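Local structure of amidohydrolase (Brucella melitensis biovar Abortus, 4F0L) at residues A26-R30 against I41-L46; F13-A19 against D51-V57; G322-I326 against G371-G376; A154-G158 against R438-R442; L299-A305 against D338-L343. The protein is a metal-dependent hydrolase of the amidohydrolase family that binds iron(III) and probably acts as a deaminase. One frame throughout, in Å; residues are numbered along the deposited sequence.

Contact 1: residues A26-R30 against I41-L46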
# COMPACT_ATOMS: atom_id res chain seq x y z
N ALA B 26 -7.92 23.50 -13.36
CA ALA B 26 -7.75 24.59 -14.33
C ALA B 26 -6.39 24.44 -14.97
O ALA B 26 -5.47 23.84 -14.40
CB ALA B 26 -7.86 25.95 -13.65
N GLU B 27 -6.26 25.02 -16.15
CA GLU B 27 -5.01 24.97 -16.90
C GLU B 27 -4.32 26.32 -16.95
O GLU B 27 -4.98 27.38 -16.94
CB GLU B 27 -5.29 24.49 -18.33
CG GLU B 27 -5.81 23.06 -18.38
CD GLU B 27 -6.01 22.62 -19.81
OE1 GLU B 27 -7.15 22.71 -20.32
OE2 GLU B 27 -5.01 22.26 -20.46
N ASN B 28 -3.00 26.27 -17.03
CA ASN B 28 -2.17 27.43 -17.19
C ASN B 28 -2.44 28.43 -16.05
O ASN B 28 -2.84 29.57 -16.28
CB ASN B 28 -2.37 28.06 -18.59
CG ASN B 28 -1.68 27.25 -19.67
OD1 ASN B 28 -0.59 26.76 -19.46
ND2 ASN B 28 -2.32 27.07 -20.81
N VAL B 29 -2.20 27.96 -14.83
CA VAL B 29 -2.58 28.66 -13.60
C VAL B 29 -1.35 29.36 -13.03
O VAL B 29 -0.32 28.73 -12.77
CB VAL B 29 -3.15 27.64 -12.57
CG1 VAL B 29 -3.62 28.31 -11.27
CG2 VAL B 29 -4.33 26.87 -13.18
N ARG B 30 -1.45 30.68 -12.86
CA ARG B 30 -0.37 31.44 -12.26
C ARG B 30 -0.70 31.68 -10.78
O ARG B 30 -1.71 32.28 -10.47
CB ARG B 30 -0.24 32.75 -13.00
CG ARG B 30 1.09 33.39 -12.87
CD ARG B 30 1.31 34.38 -14.02
NE ARG B 30 2.58 35.03 -13.75
CZ ARG B 30 2.75 36.31 -13.44
NH1 ARG B 30 1.74 37.15 -13.39
NH2 ARG B 30 3.97 36.75 -13.20
N ILE B 41 -4.42 34.09 -7.87
CA ILE B 41 -4.54 32.92 -8.71
C ILE B 41 -5.22 33.37 -10.00
O ILE B 41 -6.32 33.92 -9.94
CB ILE B 41 -5.37 31.79 -8.08
CG1 ILE B 41 -4.73 31.27 -6.79
CG2 ILE B 41 -5.51 30.62 -9.05
CD1 ILE B 41 -5.70 30.38 -6.00
N GLU B 42 -4.57 33.13 -11.13
CA GLU B 42 -5.02 33.56 -12.46
C GLU B 42 -5.02 32.31 -13.34
O GLU B 42 -4.01 31.62 -13.36
CB GLU B 42 -4.00 34.52 -13.06
CG GLU B 42 -4.32 36.00 -13.03
CD GLU B 42 -3.55 36.74 -14.15
OE1 GLU B 42 -2.29 36.69 -14.14
OE2 GLU B 42 -4.20 37.33 -15.07
N THR B 43 -6.10 32.01 -14.05
CA THR B 43 -6.14 30.81 -14.89
C THR B 43 -6.12 31.18 -16.38
O THR B 43 -6.44 32.30 -16.75
CB THR B 43 -7.36 29.93 -14.61
OG1 THR B 43 -8.53 30.63 -15.02
CG2 THR B 43 -7.49 29.58 -13.13
N GLY B 44 -5.67 30.25 -17.21
CA GLY B 44 -5.59 30.45 -18.65
C GLY B 44 -4.64 31.54 -19.06
O GLY B 44 -4.95 32.28 -19.99
N VAL B 45 -3.47 31.66 -18.40
CA VAL B 45 -2.49 32.72 -18.74
C VAL B 45 -1.14 32.09 -19.08
O VAL B 45 -0.86 30.98 -18.67
CB VAL B 45 -2.29 33.79 -17.63
CG1 VAL B 45 -3.58 34.57 -17.41
CG2 VAL B 45 -1.84 33.15 -16.32
N LEU B 46 -0.32 32.79 -19.87
CA LEU B 46 1.02 32.33 -20.19
C LEU B 46 1.90 32.58 -18.99
O LEU B 46 1.55 33.41 -18.15
CB LEU B 46 1.59 33.08 -21.40
CG LEU B 46 0.89 32.90 -22.73
CD1 LEU B 46 1.62 33.74 -23.75
CD2 LEU B 46 0.84 31.45 -23.17
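Val29 and Ile41 lie side by side and point the same way, Val29 CG1 meeting Ile41 CG2 at 3.7 Å. This is the tight part of the contact. On the same side Ala26 CB reaches Thr43 CG2, also at 3.7 Å, and Leu21 of strand 19-21 touches Ala26, Ile41 and Thr43. Thr43 has OG1 between its backbone N and carbonyl carbon (chi1 67°), which leaves the methyl to face Ala26 and Val29. Equally close, Val45 CG2 rests on Arg30 CB at 3.7 Å, the two side chains crossing at about a right angle. Arg30 and Glu42 form an antiparallel hydrogen-bonded pair, with Arg30 N to Glu42 O at 2.8 Å and Glu42 N to Arg30 O at 3.1 Å. Past that pair Gly44 N bonds to Glu27 O and Val45 N to Asn28 O, each at 3.0 Å.

The solvent side is looser. Arg30 NH1 stays 4.1 Å from Glu42 OE1, the two flat groups turned 69° apart; the guanidinium instead makes a salt bridge to Asp51 and a cation-pi contact with Phe13. Asn28, with positive phi, and Val29 both face Ala16, a G1 beta bulge next to the open end of the beta hairpin of strands 29-34 and 37-42.

Contact 2: residues F13-A19 against D51-V57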
# COMPACT_ATOMS: atom_id res chain seq x y z
N PHE B 13 6.19 33.87 -8.25
CA PHE B 13 5.13 33.23 -9.03
C PHE B 13 5.46 31.80 -9.44
O PHE B 13 6.53 31.54 -9.95
CB PHE B 13 4.82 34.04 -10.28
CG PHE B 13 4.10 35.32 -10.01
CD1 PHE B 13 2.72 35.36 -9.93
CD2 PHE B 13 4.81 36.50 -9.83
CE1 PHE B 13 2.06 36.55 -9.68
CE2 PHE B 13 4.16 37.70 -9.57
CZ PHE B 13 2.77 37.73 -9.49
N ILE B 14 4.49 30.89 -9.25
CA ILE B 14 4.57 29.54 -9.78
C ILE B 14 3.56 29.48 -10.94
O ILE B 14 2.41 29.86 -10.79
CB ILE B 14 4.17 28.47 -8.73
CG1 ILE B 14 5.03 28.52 -7.43
CG2 ILE B 14 4.17 27.07 -9.33
CD1 ILE B 14 6.52 28.47 -7.63
N HIS B 15 3.98 28.94 -12.07
CA HIS B 15 3.04 28.69 -13.18
C HIS B 15 2.86 27.20 -13.34
O HIS B 15 3.82 26.46 -13.52
CB HIS B 15 3.52 29.34 -14.49
CG HIS B 15 2.55 29.16 -15.66
ND1 HIS B 15 2.50 28.02 -16.38
CD2 HIS B 15 1.57 30.01 -16.19
CE1 HIS B 15 1.55 28.14 -17.33
NE2 HIS B 15 0.98 29.35 -17.20
N ALA B 16 1.61 26.75 -13.25
CA ALA B 16 1.27 25.34 -13.33
C ALA B 16 0.52 25.06 -14.60
O ALA B 16 -0.51 25.71 -14.88
CB ALA B 16 0.38 24.97 -12.15
N ARG B 17 0.94 24.05 -15.34
CA ARG B 17 0.18 23.64 -16.53
C ARG B 17 -1.21 23.17 -16.15
O ARG B 17 -2.14 23.43 -16.85
CB ARG B 17 0.87 22.50 -17.28
CG ARG B 17 1.90 22.92 -18.27
CD ARG B 17 2.20 21.81 -19.27
NE ARG B 17 3.26 22.25 -20.17
CZ ARG B 17 4.56 22.35 -19.85
NH1 ARG B 17 4.99 22.00 -18.63
NH2 ARG B 17 5.42 22.79 -20.78
N GLN B 18 -1.33 22.45 -15.03
CA GLN B 18 -2.64 22.12 -14.44
C GLN B 18 -2.55 22.31 -12.94
O GLN B 18 -1.55 21.98 -12.33
CB GLN B 18 -3.03 20.66 -14.71
CG GLN B 18 -3.08 20.23 -16.16
CD GLN B 18 -3.41 18.76 -16.31
OE1 GLN B 18 -4.57 18.36 -16.17
NE2 GLN B 18 -2.40 17.95 -16.59
N ALA B 19 -3.63 22.80 -12.35
CA ALA B 19 -3.70 22.95 -10.92
C ALA B 19 -5.11 22.64 -10.48
O ALA B 19 -6.07 22.99 -11.16
CB ALA B 19 -3.30 24.34 -10.49
N ASP B 51 8.49 33.35 -13.87
CA ASP B 51 7.67 32.36 -13.16
C ASP B 51 8.42 31.04 -13.08
O ASP B 51 9.07 30.65 -14.01
CB ASP B 51 6.37 32.10 -13.89
CG ASP B 51 5.44 33.30 -13.90
OD1 ASP B 51 5.83 34.37 -13.40
OD2 ASP B 51 4.31 33.15 -14.39
N GLU B 52 8.33 30.37 -11.94
CA GLU B 52 8.81 29.01 -11.83
C GLU B 52 7.76 28.06 -12.39
O GLU B 52 6.60 28.10 -11.98
CB GLU B 52 9.09 28.68 -10.39
CG GLU B 52 9.70 27.31 -10.22
CD GLU B 52 9.88 26.97 -8.75
OE1 GLU B 52 9.93 27.91 -7.94
OE2 GLU B 52 9.93 25.79 -8.42
N ARG B 53 8.17 27.21 -13.31
CA ARG B 53 7.24 26.39 -14.08
C ARG B 53 7.04 25.01 -13.46
O ARG B 53 8.00 24.33 -13.14
CB ARG B 53 7.77 26.20 -15.50
CG ARG B 53 8.08 27.51 -16.18
CD ARG B 53 6.93 27.90 -17.06
NE ARG B 53 7.06 27.27 -18.36
CZ ARG B 53 7.58 27.86 -19.43
NH1 ARG B 53 8.03 29.12 -19.36
NH2 ARG B 53 7.67 27.18 -20.57
N GLN B 54 5.79 24.61 -13.30
CA GLN B 54 5.48 23.27 -12.80
C GLN B 54 4.41 22.64 -13.72
O GLN B 54 3.64 23.35 -14.39
CB GLN B 54 5.00 23.36 -11.34
CG GLN B 54 6.04 23.92 -10.38
CD GLN B 54 7.15 22.92 -10.04
OE1 GLN B 54 6.94 21.71 -10.10
NE2 GLN B 54 8.32 23.42 -9.65
N SER B 55 4.38 21.31 -13.78
CA SER B 55 3.41 20.60 -14.60
C SER B 55 2.07 20.46 -13.93
O SER B 55 1.07 20.79 -14.54
CB SER B 55 3.95 19.21 -14.98
OG SER B 55 5.16 19.38 -15.71
N VAL B 56 2.05 19.95 -12.69
CA VAL B 56 0.81 19.64 -12.00
C VAL B 56 0.93 20.02 -10.54
O VAL B 56 1.81 19.54 -9.85
CB VAL B 56 0.45 18.16 -12.10
CG1 VAL B 56 -0.80 17.87 -11.26
CG2 VAL B 56 0.23 17.75 -13.56
N VAL B 57 0.05 20.91 -10.08
CA VAL B 57 0.08 21.47 -8.71
C VAL B 57 -1.25 21.19 -8.01
O VAL B 57 -2.33 21.33 -8.61
CB VAL B 57 0.38 22.98 -8.70
CG1 VAL B 57 0.18 23.57 -7.30
CG2 VAL B 57 1.81 23.23 -9.19
O HOH W 1 0.09 18.99 -16.74
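Ile14 and Glu52 run side by side in the same direction, and the extended Glu52 chain brings OE1 within 3.5 Å of Ile14 CD1. The other branch of Ile14, CG2, lies 3.8 Å from Gln54 CG and crosses that side chain at a slant. Gln54 bends at chi2 (-75°), which turns its amide back so that NE2 makes a weak hydrogen bond to Glu52 OE2. Both polar ends have further partners: Lys432 for Glu52, Ser397 and Asp425 for Gln54.

At the start of the pair, the Asp51 carboxylate, whose main partner is Arg30, approaches Phe13 with its plane 25° from that of the ring, OD1 standing 3.3 Å from Phe13 CB. His15 points to the opposite face from Ile14 and Ala16, and its NE2 bonds to Val45 O. Further on, Ala16 CB meets Val57 CG2 at 3.7 Å. Gln18 lies alongside Val56; its NE2 bonds to Ala406 O and, through a water, to Ser55 O.

Backbone bonds of parallel pairing hold the register, among them Gln54 N to His15 O at 2.7 Å, and continue through the corners at 17-18 and 55, by Arg17 N to Gln54 O and Gln18 N to Ser55 O, to Val57 N on Gln18 O. Strand 12-16 sits between 29-34 and 52-54, Val56 and Val57 begin strand 56-66, and Trp427 of strand 422-428 packs on Ile14, Glu52 and Gln54.

Contact 3: residues G322-I326 against G371-G376; sequences GKFGI and GAVLGG
Phe324 holds CG between its backbone N and carbonyl carbon (chi1 80°), and that torsion folds the ring back over the start of the helix segment although its CB sets out away from it. With chi2 at -81° the ring turns one face to Gly371 O and Ala372 CA, and its CE2 comes 3.6 Å from the methyl of Ala372. Ile326 CG1 approaches the same methyl from farther along the strand, at 4.3 Å, so the Ala372 methyl faces both side chains.

Beside the ring, at Gly375, the backbones come close. The carbonyl of Phe324 points at the helix, where its O accepts CA-H contacts from Gly375 at 3.1 Å and from Ala372 at 3.6 Å. Gly375 and Gly325, having no side chains, let the two backbones approach this closely. No direct hydrogen bond joins the segments. Instead, one water accepts from Phe324 N and donates to Gly371 O at 2.8 Å, and a second accepts from Ile326 N and donates to Ala372 O, also at 2.8 Å. At the exposed end Lys323 CE lies against Leu374 CD2.

The strand and the helix cross at 97°, nearly perpendicular. Strand 323-326 bonds to strand 296-299 and, through Ile326, to Leu64, while Leu340 of helix 336-351 touches both Ile326 and Ala372. This is a strand of the amidohydrolase TIM barrel covered by a helix, about 12 Å from the iron at the Ile326 side chain.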
# COMPACT_ATOMS: atom_id res chain seq x y z
N GLY B 322 -20.75 14.16 5.71
CA GLY B 322 -19.63 14.12 6.64
C GLY B 322 -18.34 14.45 5.92
O GLY B 322 -18.20 14.17 4.75
N LYS B 323 -17.41 15.07 6.63
CA LYS B 323 -16.12 15.41 6.09
C LYS B 323 -15.02 14.68 6.87
O LYS B 323 -15.18 14.40 8.07
CB LYS B 323 -15.91 16.91 6.17
CG LYS B 323 -16.75 17.75 5.21
CD LYS B 323 -16.58 19.23 5.55
CE LYS B 323 -17.28 20.15 4.55
NZ LYS B 323 -18.72 20.21 4.79
N PHE B 324 -13.90 14.41 6.21
CA PHE B 324 -12.80 13.62 6.80
C PHE B 324 -11.43 14.15 6.41
O PHE B 324 -11.30 14.91 5.44
CB PHE B 324 -12.92 12.15 6.35
CG PHE B 324 -12.38 11.89 4.96
CD1 PHE B 324 -13.13 12.16 3.85
CD2 PHE B 324 -11.08 11.39 4.79
CE1 PHE B 324 -12.62 11.95 2.57
CE2 PHE B 324 -10.55 11.18 3.52
CZ PHE B 324 -11.34 11.48 2.40
N GLY B 325 -10.43 13.76 7.19
CA GLY B 325 -9.03 13.87 6.83
C GLY B 325 -8.26 12.58 7.15
O GLY B 325 -8.82 11.61 7.71
N ILE B 326 -6.98 12.58 6.81
CA ILE B 326 -6.13 11.43 7.05
C ILE B 326 -4.95 11.77 7.93
O ILE B 326 -4.39 12.88 7.86
CB ILE B 326 -5.59 10.79 5.75
CG1 ILE B 326 -4.93 11.86 4.85
CG2 ILE B 326 -6.73 10.05 5.03
CD1 ILE B 326 -4.17 11.28 3.65
N GLY B 371 -11.51 15.54 -0.72
CA GLY B 371 -12.16 15.38 0.59
C GLY B 371 -11.17 15.47 1.74
O GLY B 371 -11.40 16.16 2.74
N ALA B 372 -10.03 14.80 1.57
CA ALA B 372 -9.06 14.71 2.65
C ALA B 372 -8.35 16.03 2.88
O ALA B 372 -8.04 16.38 4.05
CB ALA B 372 -8.06 13.58 2.40
N VAL B 373 -8.09 16.78 1.81
CA VAL B 373 -7.56 18.16 1.96
C VAL B 373 -8.56 19.06 2.71
O VAL B 373 -8.15 19.81 3.61
CB VAL B 373 -7.24 18.81 0.60
CG1 VAL B 373 -6.97 20.31 0.77
CG2 VAL B 373 -6.03 18.09 -0.06
N LEU B 374 -9.83 19.03 2.28
CA LEU B 374 -10.89 19.87 2.84
C LEU B 374 -11.13 19.58 4.33
O LEU B 374 -11.07 20.50 5.17
CB LEU B 374 -12.20 19.69 2.05
CG LEU B 374 -13.45 20.46 2.49
CD1 LEU B 374 -13.29 21.95 2.29
CD2 LEU B 374 -14.69 19.93 1.76
N GLY B 375 -11.39 18.33 4.67
CA GLY B 375 -11.68 17.97 6.06
C GLY B 375 -10.45 18.08 6.93
O GLY B 375 -10.51 18.51 8.07
N GLY B 376 -9.31 17.75 6.36
CA GLY B 376 -8.06 17.91 7.06
C GLY B 376 -7.80 19.32 7.53
O GLY B 376 -7.47 19.55 8.67
O HOH W 2 -14.01 15.71 3.61
O HOH W 3 -6.23 15.33 5.96

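Contact 4: residues A154-G158 against R438-R442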
# COMPACT_ATOMS: atom_id res chain seq x y z
N ALA B 154 9.22 20.80 14.12
CA ALA B 154 8.40 21.36 13.05
C ALA B 154 9.03 22.62 12.42
O ALA B 154 9.02 22.77 11.19
CB ALA B 154 6.98 21.67 13.56
N THR B 155 9.59 23.51 13.26
CA THR B 155 10.24 24.71 12.79
C THR B 155 11.43 24.39 11.91
O THR B 155 11.58 24.96 10.81
CB THR B 155 10.70 25.61 13.95
OG1 THR B 155 9.56 25.99 14.71
CG2 THR B 155 11.42 26.90 13.43
N THR B 156 12.26 23.46 12.35
CA THR B 156 13.43 23.08 11.57
C THR B 156 12.99 22.47 10.24
O THR B 156 13.60 22.75 9.20
CB THR B 156 14.32 22.06 12.32
OG1 THR B 156 14.74 22.61 13.56
CG2 THR B 156 15.54 21.63 11.48
N ALA B 157 11.95 21.65 10.30
CA ALA B 157 11.44 20.97 9.08
C ALA B 157 10.77 21.94 8.10
O ALA B 157 10.72 21.68 6.88
CB ALA B 157 10.46 19.86 9.45
N GLY B 158 10.26 23.04 8.64
CA GLY B 158 9.40 23.97 7.91
C GLY B 158 8.00 23.41 7.76
O GLY B 158 7.29 23.78 6.86
N ARG B 438 13.11 15.36 -2.54
CA ARG B 438 14.09 15.42 -1.45
C ARG B 438 13.93 16.70 -0.61
O ARG B 438 14.00 17.82 -1.12
CB ARG B 438 15.48 15.36 -2.06
CG ARG B 438 16.60 15.52 -1.05
CD ARG B 438 17.99 15.55 -1.73
NE ARG B 438 18.47 14.22 -2.00
CZ ARG B 438 19.08 13.44 -1.12
NH1 ARG B 438 19.35 13.85 0.10
NH2 ARG B 438 19.47 12.22 -1.48
N HIS B 439 13.75 16.52 0.69
CA HIS B 439 13.79 17.62 1.64
C HIS B 439 15.17 18.14 1.77
O HIS B 439 16.13 17.37 1.87
CB HIS B 439 13.30 17.16 3.01
CG HIS B 439 13.02 18.29 4.00
ND1 HIS B 439 14.01 18.93 4.68
CD2 HIS B 439 11.82 18.84 4.44
CE1 HIS B 439 13.47 19.84 5.49
NE2 HIS B 439 12.12 19.80 5.34
N ARG B 440 15.27 19.46 1.82
CA ARG B 440 16.55 20.13 1.93
C ARG B 440 17.42 19.68 3.13
O ARG B 440 18.61 19.81 3.05
CB ARG B 440 16.33 21.66 1.96
CG ARG B 440 15.43 22.13 3.08
CD ARG B 440 15.24 23.65 3.08
NE ARG B 440 15.90 24.25 4.24
CZ ARG B 440 15.49 24.12 5.51
NH1 ARG B 440 16.19 24.70 6.45
NH2 ARG B 440 14.37 23.42 5.87
N LEU B 441 16.85 19.13 4.19
CA LEU B 441 17.60 18.62 5.36
C LEU B 441 17.50 17.08 5.61
O LEU B 441 17.76 16.58 6.72
CB LEU B 441 17.06 19.35 6.62
CG LEU B 441 17.25 20.87 6.81
CD1 LEU B 441 16.78 21.33 8.21
CD2 LEU B 441 18.70 21.26 6.58
N ARG B 442 17.12 16.31 4.58
CA ARG B 442 16.90 14.86 4.79
C ARG B 442 18.10 14.17 5.42
O ARG B 442 17.96 13.46 6.42
CB ARG B 442 16.51 14.15 3.47
CG ARG B 442 16.23 12.65 3.63
CD ARG B 442 16.46 11.86 2.35
NE ARG B 442 15.43 12.13 1.35
CZ ARG B 442 15.40 11.61 0.12
NH1 ARG B 442 16.35 10.80 -0.30
NH2 ARG B 442 14.38 11.91 -0.69
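Helix 145-157 ends at Ala157 with a Schellman motif, Gly158 taking positive phi (77°) as its C-prime residue. Facing it, the chain leaves the short strand 438-439 in a type I turn from His439 to Arg442 and arrives with Leu441 at the N-cap position of the next helix. The two backbones keep apart, their nearest CA atoms, those of Ala157 and Leu441, 7.6 Å from each other, so side chains make the join.

The His439 imidazole spans the gap. Its NE2 donates to Ala157 O at 2.8 Å, in the carbonyl plane on a lone pair and almost exactly in the ring plane; the other ring nitrogen, ND1, accepts from Leu441 N at 2.9 Å. These two bonds fix the rotation of the ring and tie the turn to the helix end. Leu441 CD1 presses on Thr156 CG2 at 3.5 Å, the side chains crossing at about a right angle. Arg440 bends at chi3 to offer NH2 to Thr156 O, a weak bond of 3.5 Å, its main partner being Gln433.

Helix 103-119 packs beside both segments: Leu111 touches Ala157, Val115 and Leu118 touch His439, and Glu119 takes the backbone N-H of His439 and a salt bridge from Arg442.

Contact 5: residues L299-A305 against D338-L343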
# COMPACT_ATOMS: atom_id res chain seq x y z
N LEU B 299 -9.49 9.97 9.99
CA LEU B 299 -9.25 8.61 9.54
C LEU B 299 -7.75 8.31 9.46
O LEU B 299 -6.96 9.12 8.92
CB LEU B 299 -9.93 8.38 8.18
CG LEU B 299 -11.45 8.61 8.12
CD1 LEU B 299 -12.00 8.20 6.74
CD2 LEU B 299 -12.17 7.83 9.26
N CYS B 300 -7.38 7.12 9.91
CA CYS B 300 -6.00 6.68 9.91
C CYS B 300 -5.93 5.30 9.27
O CYS B 300 -5.69 4.31 9.97
CB CYS B 300 -5.45 6.67 11.35
SG CYS B 300 -5.60 8.29 12.20
N PRO B 301 -6.14 5.21 7.94
CA PRO B 301 -6.41 3.91 7.35
C PRO B 301 -5.26 2.89 7.44
O PRO B 301 -5.51 1.70 7.73
CB PRO B 301 -6.75 4.24 5.88
CG PRO B 301 -7.17 5.66 5.87
CD PRO B 301 -6.46 6.34 7.01
N VAL B 302 -4.03 3.33 7.19
CA VAL B 302 -2.88 2.43 7.31
C VAL B 302 -2.67 1.93 8.71
O VAL B 302 -2.50 0.74 8.91
CB VAL B 302 -1.61 3.06 6.74
CG1 VAL B 302 -0.34 2.27 7.13
CG2 VAL B 302 -1.82 3.15 5.23
N THR B 303 -2.73 2.82 9.70
CA THR B 303 -2.59 2.40 11.09
C THR B 303 -3.74 1.49 11.51
O THR B 303 -3.53 0.48 12.17
CB THR B 303 -2.45 3.59 12.07
OG1 THR B 303 -1.23 4.29 11.77
CG2 THR B 303 -2.36 3.12 13.56
N GLU B 304 -4.96 1.82 11.10
CA GLU B 304 -6.12 1.01 11.45
C GLU B 304 -5.98 -0.42 10.88
O GLU B 304 -6.36 -1.41 11.52
CB GLU B 304 -7.42 1.69 10.95
CG GLU B 304 -7.86 2.87 11.83
CD GLU B 304 -8.65 3.95 11.10
OE1 GLU B 304 -9.27 3.66 10.07
OE2 GLU B 304 -8.67 5.10 11.57
N ALA B 305 -5.46 -0.52 9.65
CA ALA B 305 -5.17 -1.85 9.07
C ALA B 305 -4.06 -2.57 9.85
O ALA B 305 -4.18 -3.75 10.15
CB ALA B 305 -4.73 -1.71 7.62
N ASP B 338 -0.77 5.86 0.01
CA ASP B 338 -0.95 4.72 0.89
C ASP B 338 -2.22 4.81 1.73
O ASP B 338 -2.95 3.83 1.82
CB ASP B 338 0.28 4.57 1.77
CG ASP B 338 1.53 4.35 0.95
OD1 ASP B 338 1.79 3.23 0.51
OD2 ASP B 338 2.22 5.33 0.70
N GLU B 339 -2.47 5.97 2.33
CA GLU B 339 -3.63 6.16 3.14
C GLU B 339 -4.95 6.14 2.36
O GLU B 339 -5.93 5.46 2.73
CB GLU B 339 -3.55 7.44 3.96
CG GLU B 339 -2.40 7.47 4.93
CD GLU B 339 -2.55 6.57 6.16
OE1 GLU B 339 -3.60 5.95 6.31
OE2 GLU B 339 -1.58 6.49 6.97
N LEU B 340 -4.98 6.89 1.26
CA LEU B 340 -6.21 7.00 0.49
C LEU B 340 -6.52 5.67 -0.18
O LEU B 340 -7.71 5.24 -0.24
CB LEU B 340 -6.10 8.12 -0.55
CG LEU B 340 -6.01 9.54 0.04
CD1 LEU B 340 -5.95 10.58 -1.08
CD2 LEU B 340 -7.17 9.80 1.02
N ARG B 341 -5.50 5.03 -0.74
CA ARG B 341 -5.70 3.73 -1.35
C ARG B 341 -6.27 2.75 -0.33
O ARG B 341 -7.23 2.02 -0.61
CB ARG B 341 -4.37 3.23 -1.91
CG ARG B 341 -4.42 1.98 -2.68
CD ARG B 341 -3.15 1.80 -3.52
NE ARG B 341 -1.97 1.61 -2.69
CZ ARG B 341 -0.95 2.46 -2.56
NH1 ARG B 341 0.06 2.14 -1.76
NH2 ARG B 341 -0.88 3.61 -3.21
N GLN B 342 -5.66 2.70 0.86
CA GLN B 342 -6.14 1.80 1.92
C GLN B 342 -7.60 2.10 2.32
O GLN B 342 -8.41 1.18 2.50
CB GLN B 342 -5.21 1.81 3.12
CG GLN B 342 -5.66 0.99 4.33
CD GLN B 342 -5.82 -0.48 4.03
OE1 GLN B 342 -5.05 -1.03 3.26
NE2 GLN B 342 -6.86 -1.12 4.61
N LEU B 343 -7.94 3.39 2.44
CA LEU B 343 -9.32 3.75 2.71
C LEU B 343 -10.28 3.16 1.65
O LEU B 343 -11.21 2.41 1.99
CB LEU B 343 -9.46 5.27 2.79
CG LEU B 343 -10.86 5.83 2.98
CD1 LEU B 343 -11.54 5.27 4.23
CD2 LEU B 343 -10.78 7.37 2.97
O HOH W 4 -7.76 0.48 6.86
O HOH W 5 -2.38 5.68 9.31
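Glu339 OE1 accepts the backbone N-H of Val302 at 2.8 Å, an almost straight bond (175°) that reaches the oxygen on its syn side, 29° out of the carboxylate plane. The Glu339 chain bends at chi2 (-73°), which swings the carboxylate from its own helix over the first turn of helix 301-306. There OE1 also sits 3.0 Å from Pro301 CD, while OE2 lies 3.4 Å from Val302 CB and takes a hydrogen bond from a water that in turn accepts from Thr303 N.

Around this polar centre the packing is mostly apolar. Pro301 CG touches Leu343 CB at 3.9 Å, and Leu299 and Leu343 cross nearly at right angles, their CD1 atoms 3.9 Å apart. Pro301 also lies across Glu339 at about a right angle. Gln342 sends CG out opposite its backbone N, which sets CG 3.5 Å from Pro301 O; the bend at chi2 then brings NE2 to 3.7 Å from Ala305 CB. A second water joins Pro301 O to Gln342 NE2.

The second subunit packs here as well, its Tyr345 on Ala305 and its Leu349 on Gln342. Cys300, the N-cap residue, has its side chain about 4 Å from those of the iron ligands His65 and Asp329. The Glu339 carboxylate satisfies the N-H of Val302 and, through water, that of Thr303 at the start of the helix, and is probably favoured there as the anion, close to the metal site.

How the contacts relate
From the N terminus, contact 2 closes the first large loop by pairing 13-19 with 51-57, and contact 1 is nested inside that loop, joining the two strands of the hairpin. The two share the small N-terminal sheet and meet through the backbones of Val29 and Ala16, where strands 29-34 and 12-16 are neighbours. Contact 4 opens next, at 154-158, and closes only at 438-442 near the C terminus, so contacts 3 and 5 are both nested within it. Those two cross, their segments alternating along the chain, and they meet where Gly325 O faces Leu299 N and Phe324 packs on Leu299 and Leu343. Together they tie neighbouring barrel strands to helices 336-351 and 364-379, while contact 4 brings the turn leading into the C-terminal helix to a barrel helix.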